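Local structure of putative sortase (Streptococcus pneumoniae, 2W1K) at residues 16-21 with 138-143; 30-35 with 97-102; 62-67 with 78-83. The protein probably acts as a class C sortase, a transpeptidase that covalently joins pilin subunits during assembly of the pneumococcal pilus fibre. One frame throughout, in Å; residues are numbered along the deposited sequence.

Contact 1. Residues 16-21 with 138-143; sequences MTTEMY and NGQEIV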
ATOM      1  N   MET A  16       2.515  11.655  14.425  1.00 51.50           N
ATOM      2  CA  MET A  16       1.448  10.746  14.825  1.00 49.54           C
ATOM      3  C   MET A  16       1.428  10.466  16.324  1.00 48.75           C
ATOM      4  O   MET A  16       2.039   9.515  16.784  1.00 52.02           O
ATOM      5  CB  MET A  16       1.577   9.436  14.086  1.00 49.31           C
ATOM      6  CG  MET A  16       0.582   8.443  14.550  1.00 48.30           C
ATOM      7  SD  MET A  16      -0.343   7.801  13.196  1.00 51.45           S
ATOM      8  CE  MET A  16      -1.025   9.094  12.153  1.00 49.38           C
ATOM      9  N   THR A  17       0.737  11.266  17.098  1.00 45.18           N
ATOM     10  CA  THR A  17       0.473  10.888  18.467  1.00 42.88           C
ATOM     11  C   THR A  17      -0.355   9.572  18.594  1.00 41.35           C
ATOM     12  O   THR A  17      -0.992   9.122  17.622  1.00 38.98           O
ATOM     13  CB  THR A  17      -0.309  12.035  19.079  1.00 43.52           C
ATOM     14  OG1 THR A  17      -1.660  11.983  18.612  1.00 42.37           O
ATOM     15  CG2 THR A  17       0.299  13.342  18.555  1.00 43.39           C
ATOM     16  N   THR A  18      -0.385   9.010  19.802  1.00 38.80           N
ATOM     17  CA  THR A  18      -1.277   7.941  20.154  1.00 37.87           C
ATOM     18  C   THR A  18      -2.762   8.209  19.820  1.00 36.55           C
ATOM     19  O   THR A  18      -3.446   7.364  19.275  1.00 37.34           O
ATOM     20  CB  THR A  18      -1.074   7.540  21.653  1.00 38.44           C
ATOM     21  OG1 THR A  18       0.103   6.715  21.736  1.00 40.21           O
ATOM     22  CG2 THR A  18      -2.166   6.664  22.101  1.00 39.11           C
ATOM     23  N   GLU A  19      -3.228   9.428  20.076  1.00 36.08           N
ATOM     24  CA  GLU A  19      -4.610   9.819  19.780  1.00 33.35           C
ATOM     25  C   GLU A  19      -4.867   9.851  18.294  1.00 31.80           C
ATOM     26  O   GLU A  19      -5.852   9.258  17.858  1.00 32.80           O
ATOM     27  CB  GLU A  19      -4.881  11.167  20.428  1.00 35.10           C
ATOM     28  CG  GLU A  19      -6.310  11.666  20.394  1.00 40.02           C
ATOM     29  CD  GLU A  19      -6.419  13.073  20.965  1.00 46.62           C
ATOM     30  OE1 GLU A  19      -6.065  14.053  20.262  1.00 48.37           O
ATOM     31  OE2 GLU A  19      -6.834  13.218  22.143  1.00 52.40           O
ATOM     32  N   MET A  20      -3.994  10.472  17.497  1.00 27.82           N
ATOM     33  CA  MET A  20      -4.110  10.361  16.053  1.00 28.87           C
ATOM     34  C   MET A  20      -4.084   8.892  15.502  1.00 27.47           C
ATOM     35  O   MET A  20      -4.843   8.524  14.632  1.00 29.45           O
ATOM     36  CB  MET A  20      -3.063  11.222  15.374  1.00 27.72           C
ATOM     37  CG  MET A  20      -3.400  12.682  15.492  1.00 33.89           C
ATOM     38  SD  MET A  20      -1.853  13.647  15.188  1.00 46.76           S
ATOM     39  CE  MET A  20      -2.188  15.308  15.891  1.00 49.23           C
ATOM     40  N   TYR A  21      -3.260   8.050  16.072  1.00 26.70           N
ATOM     41  CA  TYR A  21      -3.070   6.753  15.588  1.00 27.14           C
ATOM     42  C   TYR A  21      -4.372   5.975  15.870  1.00 28.14           C
ATOM     43  O   TYR A  21      -4.868   5.184  15.020  1.00 30.32           O
ATOM     44  CB  TYR A  21      -1.877   6.112  16.360  1.00 26.76           C
ATOM     45  CG  TYR A  21      -1.868   4.557  16.333  1.00 29.68           C
ATOM     46  CD1 TYR A  21      -1.383   3.847  15.228  1.00 27.59           C
ATOM     47  CD2 TYR A  21      -2.408   3.811  17.393  1.00 27.37           C
ATOM     48  CE1 TYR A  21      -1.422   2.434  15.207  1.00 26.63           C
ATOM     49  CE2 TYR A  21      -2.476   2.426  17.357  1.00 27.80           C
ATOM     50  CZ  TYR A  21      -1.945   1.732  16.296  1.00 29.06           C
ATOM     51  OH  TYR A  21      -1.955   0.323  16.329  1.00 28.19           O
ATOM     52  N   ASN A 138       2.553   2.242   9.977  1.00 27.55           N
ATOM     53  CA  ASN A 138       1.267   2.962  10.146  1.00 28.14           C
ATOM     54  C   ASN A 138       1.446   4.053  11.152  1.00 29.72           C
ATOM     55  O   ASN A 138       0.462   4.680  11.613  1.00 30.73           O
ATOM     56  CB  ASN A 138       0.085   2.074  10.612  1.00 27.92           C
ATOM     57  CG  ASN A 138       0.338   1.300  11.924  1.00 27.15           C
ATOM     58  OD1 ASN A 138       1.067   1.687  12.800  1.00 29.87           O
ATOM     59  ND2 ASN A 138      -0.294   0.198  12.023  1.00 27.34           N
ATOM     60  N   GLY A 139       2.696   4.273  11.524  1.00 28.03           N
ATOM     61  CA  GLY A 139       2.976   5.299  12.549  1.00 27.55           C
ATOM     62  C   GLY A 139       3.578   4.791  13.816  1.00 26.73           C
ATOM     63  O   GLY A 139       4.692   5.198  14.195  1.00 27.25           O
ATOM     64  N   GLN A 140       2.844   3.904  14.481  1.00 27.62           N
ATOM     65  CA  GLN A 140       3.249   3.253  15.764  1.00 28.14           C
ATOM     66  C   GLN A 140       3.666   1.828  15.665  1.00 26.76           C
ATOM     67  O   GLN A 140       4.097   1.283  16.657  1.00 28.04           O
ATOM     68  CB  GLN A 140       2.055   3.234  16.743  1.00 28.69           C
ATOM     69  CG  GLN A 140       1.373   4.561  16.816  1.00 31.17           C
ATOM     70  CD  GLN A 140       1.946   5.505  17.836  1.00 38.39           C
ATOM     71  OE1 GLN A 140       2.088   6.724  17.603  1.00 44.67           O
ATOM     72  NE2 GLN A 140       2.212   4.994  18.996  1.00 43.39           N
ATOM     73  N   GLU A 141       3.440   1.212  14.511  1.00 25.72           N
ATOM     74  CA  GLU A 141       3.765  -0.184  14.272  1.00 26.86           C
ATOM     75  C   GLU A 141       4.393  -0.347  12.856  1.00 26.49           C
ATOM     76  O   GLU A 141       4.003   0.350  11.891  1.00 25.26           O
ATOM     77  CB  GLU A 141       2.483  -0.998  14.230  1.00 25.29           C
ATOM     78  CG  GLU A 141       1.645  -0.792  15.481  1.00 27.51           C
ATOM     79  CD  GLU A 141       0.310  -1.501  15.410  1.00 28.62           C
ATOM     80  OE1 GLU A 141      -0.486  -1.074  14.529  1.00 26.33           O
ATOM     81  OE2 GLU A 141       0.024  -2.494  16.175  1.00 25.45           O
ATOM     82  N   ILE A 142       5.252  -1.365  12.707  1.00 25.21           N
ATOM     83  CA  ILE A 142       5.733  -1.722  11.422  1.00 25.56           C
ATOM     84  C   ILE A 142       5.187  -3.078  11.133  1.00 26.94           C
ATOM     85  O   ILE A 142       5.346  -4.021  11.948  1.00 29.67           O
ATOM     86  CB  ILE A 142       7.281  -1.701  11.335  1.00 23.93           C
ATOM     87  CG1 ILE A 142       7.842  -0.272  11.305  1.00 21.70           C
ATOM     88  CG2 ILE A 142       7.632  -2.254   9.934  1.00 27.18           C
ATOM     89  CD1 ILE A 142       9.426  -0.108  11.752  1.00 22.53           C
ATOM     90  N   VAL A 143       4.520  -3.252   9.997  1.00 29.10           N
ATOM     91  CA  VAL A 143       3.917  -4.584   9.752  1.00 27.22           C
ATOM     92  C   VAL A 143       4.877  -5.174   8.749  1.00 28.79           C
ATOM     93  O   VAL A 143       5.299  -4.466   7.831  1.00 30.21           O
ATOM     94  CB  VAL A 143       2.536  -4.459   9.113  1.00 26.70           C
ATOM     95  CG1 VAL A 143       1.964  -5.807   8.775  1.00 22.18           C
ATOM     96  CG2 VAL A 143       1.617  -3.612  10.062  1.00 28.51           C
TER
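With chi1 at 159°, Tyr21 turns its ring away from its own backbone N and out of the helix toward residues 138-141, where Glu141, its CG anti to the carbonyl carbon (chi1 -54°), raises an extended chain to meet it. The phenol and the carboxylate join in a hydrogen bond, Tyr21 OH donating to Glu141 OE1 over 2.7 Å. The two planes stand almost perpendicular, and the hydroxyl reaches the oxygen from above the carboxylate plane. Glu141 OE1 is gripped a second time by Asn138 ND2 at 2.8 Å, within the plane of the amide and on the anti side of the carboxylate. Glu141 OE2 accepts from Gln196 and is also hydrogen-bonded to N4 of a bound MES, probably from the crystallisation liquor. Tyr21 and Asn138 at OE1 and Gln196 at OE2 help fix the rotation of this acid.

Asn138 also organises the turn on which Glu141 stands. Asn138 OD1 accepts from Glu141 N at 3.0 Å, an Asx motif at the reversal of the beta hairpin formed by strands 133-137 and 141-153 of the sortase barrel. Asn138 OD1 also lies at the edge of the Tyr21 ring, 3.5 Å from Tyr21 CE1. One face of the ring is occupied by the aliphatic part of Gln140: its CB stands 4.0 Å from the centroid of the Tyr21 ring in a CH-pi contact, 20° off the ring normal, and Gln140 CG lies over the same face, 3.3 Å from Tyr21 CG and CD1.

Near the start of the helix, the bent chain of Met16 places SD 3.6 Å from Asn138 O and against the backbone of Gly139. Thr17 is the N-cap of helix 18-34, its OG1 accepting from Met20 N at 3.0 Å.

Contact 2. Residues 30-35 with 97-102; sequences AYNQRL and TPLPLD
Asn32 meets the loop at Pro98 and Leu99. Asn32 CB points at the loop but is still 4.5 Å from Pro98 CB. One bond further, Asn32 CG, anti to the carbonyl carbon (chi1 -74°), comes to 3.6 Å from that same Pro98 CB, the two side chains crossing nearly at right angles. At the tip, chi2 of 2° turns the amide so that both ends face Leu99: Asn32 OD1 accepts from Leu99 N at 2.8 Å, the donor tilted only modestly from the carbonyl plane, while ND2 gives an almost straight bond (170°) to Leu99 O at 3.1 Å. One side-chain amide thus satisfies both the N-H and the C=O of a single residue, and the pair of bonds fixes which end is which and the rotation about the CB-CG bond.

This couples the last turns of helix 18-34 to the loop between strands 91-93 and 106-111 of the sortase barrel. The loop turns tightly just beyond, in an inverse gamma turn centred on Pro100, and Leu99 O receives Leu101 N from the same face as Asn32 ND2.

On one flank, Tyr31 CD1 rests 3.7 Å from Leu99 CD1, and Thr97 O lies at the ring edge, 3.6 Å from Tyr31 CE1. The Tyr31 hydroxyl is hydrogen-bonded to Asp95 OD1 and Gly96 N. Leu35 packs CD1 onto the backbone of Pro98, 3.4 Å from its N.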
ATOM      1  N   ALA A  30     -13.694   1.305  10.103  1.00 23.47           N
ATOM      2  CA  ALA A  30     -14.973   1.789   9.574  1.00 23.88           C
ATOM      3  C   ALA A  30     -14.970   1.718   8.098  1.00 25.60           C
ATOM      4  O   ALA A  30     -15.950   1.270   7.446  1.00 26.45           O
ATOM      5  CB  ALA A  30     -15.264   3.272   9.965  1.00 23.94           C
ATOM      6  N   TYR A  31     -13.882   2.191   7.508  1.00 27.58           N
ATOM      7  CA  TYR A  31     -13.837   2.106   6.079  1.00 26.12           C
ATOM      8  C   TYR A  31     -13.894   0.631   5.613  1.00 28.09           C
ATOM      9  O   TYR A  31     -14.586   0.299   4.609  1.00 25.44           O
ATOM     10  CB  TYR A  31     -12.525   2.691   5.622  1.00 27.61           C
ATOM     11  CG  TYR A  31     -12.288   2.593   4.084  1.00 28.63           C
ATOM     12  CD1 TYR A  31     -11.649   1.474   3.536  1.00 25.99           C
ATOM     13  CD2 TYR A  31     -12.605   3.674   3.229  1.00 24.62           C
ATOM     14  CE1 TYR A  31     -11.391   1.406   2.181  1.00 26.69           C
ATOM     15  CE2 TYR A  31     -12.364   3.605   1.841  1.00 25.95           C
ATOM     16  CZ  TYR A  31     -11.747   2.476   1.322  1.00 23.34           C
ATOM     17  OH  TYR A  31     -11.440   2.325  -0.055  1.00 27.54           O
ATOM     18  N   ASN A  32     -13.126  -0.268   6.283  1.00 28.00           N
ATOM     19  CA  ASN A  32     -13.164  -1.657   5.817  1.00 28.35           C
ATOM     20  C   ASN A  32     -14.599  -2.240   5.935  1.00 28.19           C
ATOM     21  O   ASN A  32     -14.985  -3.037   5.111  1.00 27.54           O
ATOM     22  CB  ASN A  32     -12.083  -2.543   6.522  1.00 27.78           C
ATOM     23  CG  ASN A  32     -10.672  -2.258   5.997  1.00 27.17           C
ATOM     24  OD1 ASN A  32     -10.518  -1.391   5.145  1.00 25.29           O
ATOM     25  ND2 ASN A  32      -9.629  -3.011   6.468  1.00 20.99           N
ATOM     26  N   GLN A  33     -15.368  -1.812   6.958  1.00 28.43           N
ATOM     27  CA  GLN A  33     -16.676  -2.349   7.278  1.00 29.97           C
ATOM     28  C   GLN A  33     -17.624  -1.931   6.198  1.00 31.44           C
ATOM     29  O   GLN A  33     -18.437  -2.748   5.811  1.00 30.19           O
ATOM     30  CB  GLN A  33     -17.244  -1.867   8.632  1.00 30.72           C
ATOM     31  CG  GLN A  33     -16.410  -2.326   9.916  1.00 38.40           C
ATOM     32  CD  GLN A  33     -16.694  -3.773  10.479  1.00 44.14           C
ATOM     33  OE1 GLN A  33     -15.836  -4.724  10.307  1.00 42.40           O
ATOM     34  NE2 GLN A  33     -17.902  -3.956  11.149  1.00 43.97           N
ATOM     35  N   ARG A  34     -17.497  -0.703   5.647  1.00 31.07           N
ATOM     36  CA  ARG A  34     -18.429  -0.278   4.573  1.00 32.83           C
ATOM     37  C   ARG A  34     -18.256  -0.947   3.237  1.00 35.09           C
ATOM     38  O   ARG A  34     -19.182  -0.869   2.387  1.00 35.72           O
ATOM     39  CB  ARG A  34     -18.366   1.223   4.286  1.00 32.21           C
ATOM     40  CG  ARG A  34     -18.482   2.089   5.465  1.00 32.53           C
ATOM     41  CD  ARG A  34     -18.584   3.559   5.174  1.00 28.09           C
ATOM     42  NE  ARG A  34     -17.412   4.198   4.539  1.00 30.39           N
ATOM     43  CZ  ARG A  34     -16.414   4.743   5.222  1.00 27.63           C
ATOM     44  NH1 ARG A  34     -16.428   4.666   6.563  1.00 26.49           N
ATOM     45  NH2 ARG A  34     -15.443   5.364   4.593  1.00 30.72           N
ATOM     46  N   LEU A  35     -17.092  -1.557   2.971  1.00 35.88           N
ATOM     47  CA  LEU A  35     -16.892  -2.263   1.690  1.00 37.39           C
ATOM     48  C   LEU A  35     -17.834  -3.431   1.352  1.00 41.01           C
ATOM     49  O   LEU A  35     -18.065  -3.713   0.150  1.00 39.90           O
ATOM     50  CB  LEU A  35     -15.504  -2.877   1.662  1.00 37.00           C
ATOM     51  CG  LEU A  35     -14.332  -1.920   1.718  1.00 33.97           C
ATOM     52  CD1 LEU A  35     -13.054  -2.790   1.780  1.00 30.81           C
ATOM     53  CD2 LEU A  35     -14.381  -0.999   0.495  1.00 33.03           C
ATOM     54  N   THR A  97     -10.736  -1.629  -2.065  1.00 28.12           N
ATOM     55  CA  THR A  97     -10.011  -2.750  -1.362  1.00 28.23           C
ATOM     56  C   THR A  97      -9.759  -2.289   0.093  1.00 28.85           C
ATOM     57  O   THR A  97      -9.617  -1.085   0.371  1.00 31.05           O
ATOM     58  CB  THR A  97      -8.699  -3.164  -2.031  1.00 27.29           C
ATOM     59  OG1 THR A  97      -7.707  -2.136  -1.830  1.00 27.64           O
ATOM     60  CG2 THR A  97      -8.988  -3.413  -3.578  1.00 27.31           C
ATOM     61  N   PRO A  98      -9.722  -3.252   1.025  1.00 28.49           N
ATOM     62  CA  PRO A  98      -9.501  -2.872   2.398  1.00 27.52           C
ATOM     63  C   PRO A  98      -8.189  -2.120   2.617  1.00 28.28           C
ATOM     64  O   PRO A  98      -7.157  -2.322   1.930  1.00 29.56           O
ATOM     65  CB  PRO A  98      -9.601  -4.231   3.171  1.00 27.20           C
ATOM     66  CG  PRO A  98      -9.097  -5.283   2.083  1.00 29.22           C
ATOM     67  CD  PRO A  98      -9.857  -4.720   0.833  1.00 28.23           C
ATOM     68  N   LEU A  99      -8.208  -1.274   3.601  1.00 26.53           N
ATOM     69  CA  LEU A  99      -6.929  -0.744   4.150  1.00 27.75           C
ATOM     70  C   LEU A  99      -6.167  -1.901   4.872  1.00 27.10           C
ATOM     71  O   LEU A  99      -6.775  -2.909   5.331  1.00 26.03           O
ATOM     72  CB  LEU A  99      -7.217   0.433   5.134  1.00 25.51           C
ATOM     73  CG  LEU A  99      -7.954   1.561   4.370  1.00 24.55           C
ATOM     74  CD1 LEU A  99      -8.625   2.604   5.388  1.00 27.23           C
ATOM     75  CD2 LEU A  99      -6.961   2.405   3.475  1.00 17.62           C
ATOM     76  N   PRO A 100      -4.845  -1.750   4.984  1.00 27.59           N
ATOM     77  CA  PRO A 100      -4.011  -2.897   5.395  1.00 26.71           C
ATOM     78  C   PRO A 100      -4.052  -3.170   6.926  1.00 26.92           C
ATOM     79  O   PRO A 100      -3.114  -2.885   7.645  1.00 27.51           O
ATOM     80  CB  PRO A 100      -2.577  -2.458   4.884  1.00 26.93           C
ATOM     81  CG  PRO A 100      -2.671  -0.909   5.083  1.00 22.88           C
ATOM     82  CD  PRO A 100      -4.009  -0.617   4.446  1.00 24.97           C
ATOM     83  N   LEU A 101      -5.184  -3.678   7.434  1.00 26.95           N
ATOM     84  CA  LEU A 101      -5.287  -3.931   8.870  1.00 27.68           C
ATOM     85  C   LEU A 101      -5.253  -5.430   9.100  1.00 25.82           C
ATOM     86  O   LEU A 101      -5.349  -6.170   8.168  1.00 26.21           O
ATOM     87  CB  LEU A 101      -6.618  -3.410   9.428  1.00 24.60           C
ATOM     88  CG  LEU A 101      -6.948  -1.964   9.199  1.00 28.25           C
ATOM     89  CD1 LEU A 101      -8.381  -1.704   9.801  1.00 24.34           C
ATOM     90  CD2 LEU A 101      -5.938  -1.083   9.903  1.00 18.22           C
ATOM     91  N   ASP A 102      -5.152  -5.851  10.344  1.00 27.07           N
ATOM     92  CA  ASP A 102      -5.132  -7.239  10.650  1.00 27.63           C
ATOM     93  C   ASP A 102      -6.476  -7.965  10.372  1.00 27.50           C
ATOM     94  O   ASP A 102      -7.478  -7.347  10.193  1.00 23.19           O
ATOM     95  CB  ASP A 102      -4.656  -7.359  12.057  1.00 30.11           C
ATOM     96  CG  ASP A 102      -5.614  -6.676  13.037  1.00 42.63           C
ATOM     97  OD1 ASP A 102      -6.860  -6.565  12.734  1.00 47.80           O
ATOM     98  OD2 ASP A 102      -5.099  -6.260  14.123  1.00 53.90           O
TER

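Contact 3. Residues 62-67 with 78-83; sequences AVYGYL and VYLGAD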
ATOM      1  N   ALA A  62      -3.510  13.504   2.999  1.00 27.33           N
ATOM      2  CA  ALA A  62      -2.508  13.224   3.985  1.00 27.58           C
ATOM      3  C   ALA A  62      -1.841  11.870   3.654  1.00 27.63           C
ATOM      4  O   ALA A  62      -2.455  10.966   3.083  1.00 26.26           O
ATOM      5  CB  ALA A  62      -3.137  13.186   5.404  1.00 28.58           C
ATOM      6  N   VAL A  63      -0.578  11.751   4.008  1.00 28.23           N
ATOM      7  CA  VAL A  63       0.070  10.481   3.933  1.00 27.40           C
ATOM      8  C   VAL A  63      -0.584   9.495   4.960  1.00 28.92           C
ATOM      9  O   VAL A  63      -0.662   9.766   6.193  1.00 25.97           O
ATOM     10  CB  VAL A  63       1.533  10.652   4.243  1.00 28.37           C
ATOM     11  CG1 VAL A  63       2.185   9.310   4.296  1.00 21.80           C
ATOM     12  CG2 VAL A  63       2.166  11.602   3.147  1.00 28.51           C
ATOM     13  N   TYR A  64      -1.092   8.371   4.440  1.00 26.83           N
ATOM     14  CA  TYR A  64      -1.717   7.452   5.316  1.00 26.90           C
ATOM     15  C   TYR A  64      -0.698   6.448   6.007  1.00 27.33           C
ATOM     16  O   TYR A  64      -0.937   5.989   7.156  1.00 27.17           O
ATOM     17  CB  TYR A  64      -2.735   6.668   4.483  1.00 23.65           C
ATOM     18  CG  TYR A  64      -3.431   5.539   5.294  1.00 26.67           C
ATOM     19  CD1 TYR A  64      -4.301   5.838   6.337  1.00 26.54           C
ATOM     20  CD2 TYR A  64      -3.214   4.177   4.977  1.00 25.97           C
ATOM     21  CE1 TYR A  64      -4.928   4.824   7.076  1.00 23.25           C
ATOM     22  CE2 TYR A  64      -3.826   3.156   5.734  1.00 23.16           C
ATOM     23  CZ  TYR A  64      -4.701   3.505   6.734  1.00 26.58           C
ATOM     24  OH  TYR A  64      -5.355   2.527   7.416  1.00 20.97           O
ATOM     25  N   GLY A  65       0.350   6.048   5.270  1.00 25.90           N
ATOM     26  CA  GLY A  65       1.365   5.080   5.753  1.00 28.41           C
ATOM     27  C   GLY A  65       2.649   5.241   4.968  1.00 29.50           C
ATOM     28  O   GLY A  65       2.699   6.028   4.007  1.00 29.73           O
ATOM     29  N   TYR A  66       3.708   4.543   5.401  1.00 29.37           N
ATOM     30  CA  TYR A  66       4.915   4.432   4.590  1.00 29.68           C
ATOM     31  C   TYR A  66       5.211   3.007   4.241  1.00 30.20           C
ATOM     32  O   TYR A  66       5.067   2.106   5.091  1.00 30.75           O
ATOM     33  CB  TYR A  66       6.169   5.035   5.275  1.00 29.33           C
ATOM     34  CG  TYR A  66       6.356   6.428   4.836  1.00 31.80           C
ATOM     35  CD1 TYR A  66       5.588   7.406   5.425  1.00 40.01           C
ATOM     36  CD2 TYR A  66       7.305   6.798   3.893  1.00 37.08           C
ATOM     37  CE1 TYR A  66       5.703   8.699   5.097  1.00 39.74           C
ATOM     38  CE2 TYR A  66       7.424   8.176   3.507  1.00 37.07           C
ATOM     39  CZ  TYR A  66       6.598   9.057   4.144  1.00 38.07           C
ATOM     40  OH  TYR A  66       6.557  10.387   3.936  1.00 48.54           O
ATOM     41  N   LEU A  67       5.707   2.819   3.026  1.00 28.29           N
ATOM     42  CA  LEU A  67       5.915   1.489   2.542  1.00 29.72           C
ATOM     43  C   LEU A  67       7.393   1.340   2.082  1.00 30.08           C
ATOM     44  O   LEU A  67       7.971   2.211   1.383  1.00 29.16           O
ATOM     45  CB  LEU A  67       4.930   1.192   1.375  1.00 28.66           C
ATOM     46  CG  LEU A  67       4.992  -0.232   0.778  1.00 27.00           C
ATOM     47  CD1 LEU A  67       3.642  -0.569   0.140  1.00 29.30           C
ATOM     48  CD2 LEU A  67       6.083  -0.364  -0.347  1.00 31.76           C
ATOM     49  N   VAL A  78       2.460   6.324   1.298  1.00 28.02           N
ATOM     50  CA  VAL A  78       1.259   5.796   0.662  1.00 26.32           C
ATOM     51  C   VAL A  78       0.078   6.776   0.877  1.00 28.75           C
ATOM     52  O   VAL A  78      -0.272   7.169   2.078  1.00 28.01           O
ATOM     53  CB  VAL A  78       0.890   4.377   1.248  1.00 27.15           C
ATOM     54  CG1 VAL A  78      -0.396   3.801   0.586  1.00 24.30           C
ATOM     55  CG2 VAL A  78       2.115   3.393   1.127  1.00 25.02           C
ATOM     56  N   TYR A  79      -0.563   7.128  -0.248  1.00 26.30           N
ATOM     57  CA  TYR A  79      -1.777   7.981  -0.192  1.00 26.15           C
ATOM     58  C   TYR A  79      -3.056   7.180  -0.348  1.00 23.85           C
ATOM     59  O   TYR A  79      -3.068   6.023  -0.704  1.00 24.46           O
ATOM     60  CB  TYR A  79      -1.726   9.111  -1.243  1.00 24.78           C
ATOM     61  CG  TYR A  79      -0.575  10.094  -1.021  1.00 25.81           C
ATOM     62  CD1 TYR A  79      -0.676  11.163  -0.167  1.00 26.74           C
ATOM     63  CD2 TYR A  79       0.635   9.869  -1.637  1.00 30.39           C
ATOM     64  CE1 TYR A  79       0.391  11.999   0.076  1.00 26.89           C
ATOM     65  CE2 TYR A  79       1.682  10.676  -1.407  1.00 26.62           C
ATOM     66  CZ  TYR A  79       1.560  11.731  -0.574  1.00 24.98           C
ATOM     67  OH  TYR A  79       2.659  12.549  -0.462  1.00 26.98           O
ATOM     68  N   LEU A  80      -4.168   7.808  -0.048  1.00 27.78           N
ATOM     69  CA  LEU A  80      -5.480   7.141  -0.205  1.00 28.38           C
ATOM     70  C   LEU A  80      -6.196   7.531  -1.506  1.00 28.47           C
ATOM     71  O   LEU A  80      -6.671   8.714  -1.668  1.00 27.32           O
ATOM     72  CB  LEU A  80      -6.381   7.525   0.985  1.00 26.94           C
ATOM     73  CG  LEU A  80      -5.815   7.119   2.367  1.00 29.43           C
ATOM     74  CD1 LEU A  80      -6.855   7.549   3.438  1.00 23.80           C
ATOM     75  CD2 LEU A  80      -5.543   5.579   2.403  1.00 25.48           C
ATOM     76  N   GLY A  81      -6.469   6.526  -2.336  1.00 28.14           N
ATOM     77  CA  GLY A  81      -7.091   6.797  -3.636  1.00 27.47           C
ATOM     78  C   GLY A  81      -6.114   7.027  -4.797  1.00 27.68           C
ATOM     79  O   GLY A  81      -5.248   7.858  -4.732  1.00 27.97           O
ATOM     80  N   ALA A  82      -6.239   6.246  -5.855  1.00 28.52           N
ATOM     81  CA  ALA A  82      -5.147   6.082  -6.750  1.00 29.67           C
ATOM     82  C   ALA A  82      -5.571   6.921  -7.951  1.00 30.16           C
ATOM     83  O   ALA A  82      -6.132   6.382  -8.851  1.00 30.52           O
ATOM     84  CB  ALA A  82      -5.022   4.539  -7.173  1.00 29.00           C
ATOM     85  N   ASP A  83      -5.396   8.229  -7.919  1.00 29.23           N
ATOM     86  CA  ASP A  83      -5.662   9.070  -9.104  1.00 27.89           C
ATOM     87  C   ASP A  83      -4.282   9.544  -9.632  1.00 26.74           C
ATOM     88  O   ASP A  83      -3.223   9.251  -9.060  1.00 25.21           O
ATOM     89  CB  ASP A  83      -6.536  10.270  -8.744  1.00 24.57           C
ATOM     90  CG  ASP A  83      -5.978  11.022  -7.551  1.00 31.02           C
ATOM     91  OD1 ASP A  83      -4.751  10.902  -7.302  1.00 31.08           O
ATOM     92  OD2 ASP A  83      -6.738  11.634  -6.767  1.00 31.73           O
TER
HETATM   93  O   HOH W   1      -4.130  10.558   0.914  1.00 32.43           O
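A classic beta bulge, with Tyr64 and Gly65 both set against Val78, marks this part of the hairpin made by strands 65-69 and 74-80 of the sortase barrel. Val78 O is the shared acceptor: Tyr64 N reaches it at 2.8 Å, coming nearly end-on to the carbonyl, and Gly65 N adds a weak bond at 3.4 Å. In the reverse direction Val78 N donates to Gly65 O at 2.7 Å, completing the antiparallel hydrogen-bonded pair. Further toward Ala62 the direct bonding gives way to water 1, which donates to Ala62 O and accepts from Leu80 N over 2.9 Å.

Apolar side chains fill in around this backbone. Val78 sets CG2 against Leu67 CB at 3.6 Å. Tyr64, its CG anti to the backbone N (chi1 176°), leads its ring away from the strand pair, and Leu80 CD2 lies obliquely against the root of that ring, 3.6 Å from Tyr64 CG. Val63 brings the CG2 branch to the Tyr79 ring, 3.6 Å from CE1. The far end of Tyr64 leaves the hairpin altogether, bonding to Ser28 on helix 18-34.

Since the side-chain contacts here are mainly apolar, the polar pairing between the segments falls to the backbone and one bridging water, and the Val78 carbonyl, held firmly by Tyr64 N and weakly by Gly65 N, is consistent with a bulge set at this point.

The three contacts nest along the chain like closed loops: contact 1 joins the outermost pieces, contact 2 lies within it, and contact 3, a local hairpin, is innermost. Contacts 1 and 2 share helix 18-34, one near its start and the other in its last turns, with centres about 17 Å apart, so the helix is tied at two places to the beta-barrel core, at the 138-143 turn and strand start and at the 97-102 loop. Contact 3 is about 15 Å from contact 1, centre to centre, and both reach the same sheet. Contacts 2 and 3, with centres about 14 Å apart, touch directly: Leu99 CD2 packs on Leu80 CD2 at 3.6 Å, joining loop to hairpin.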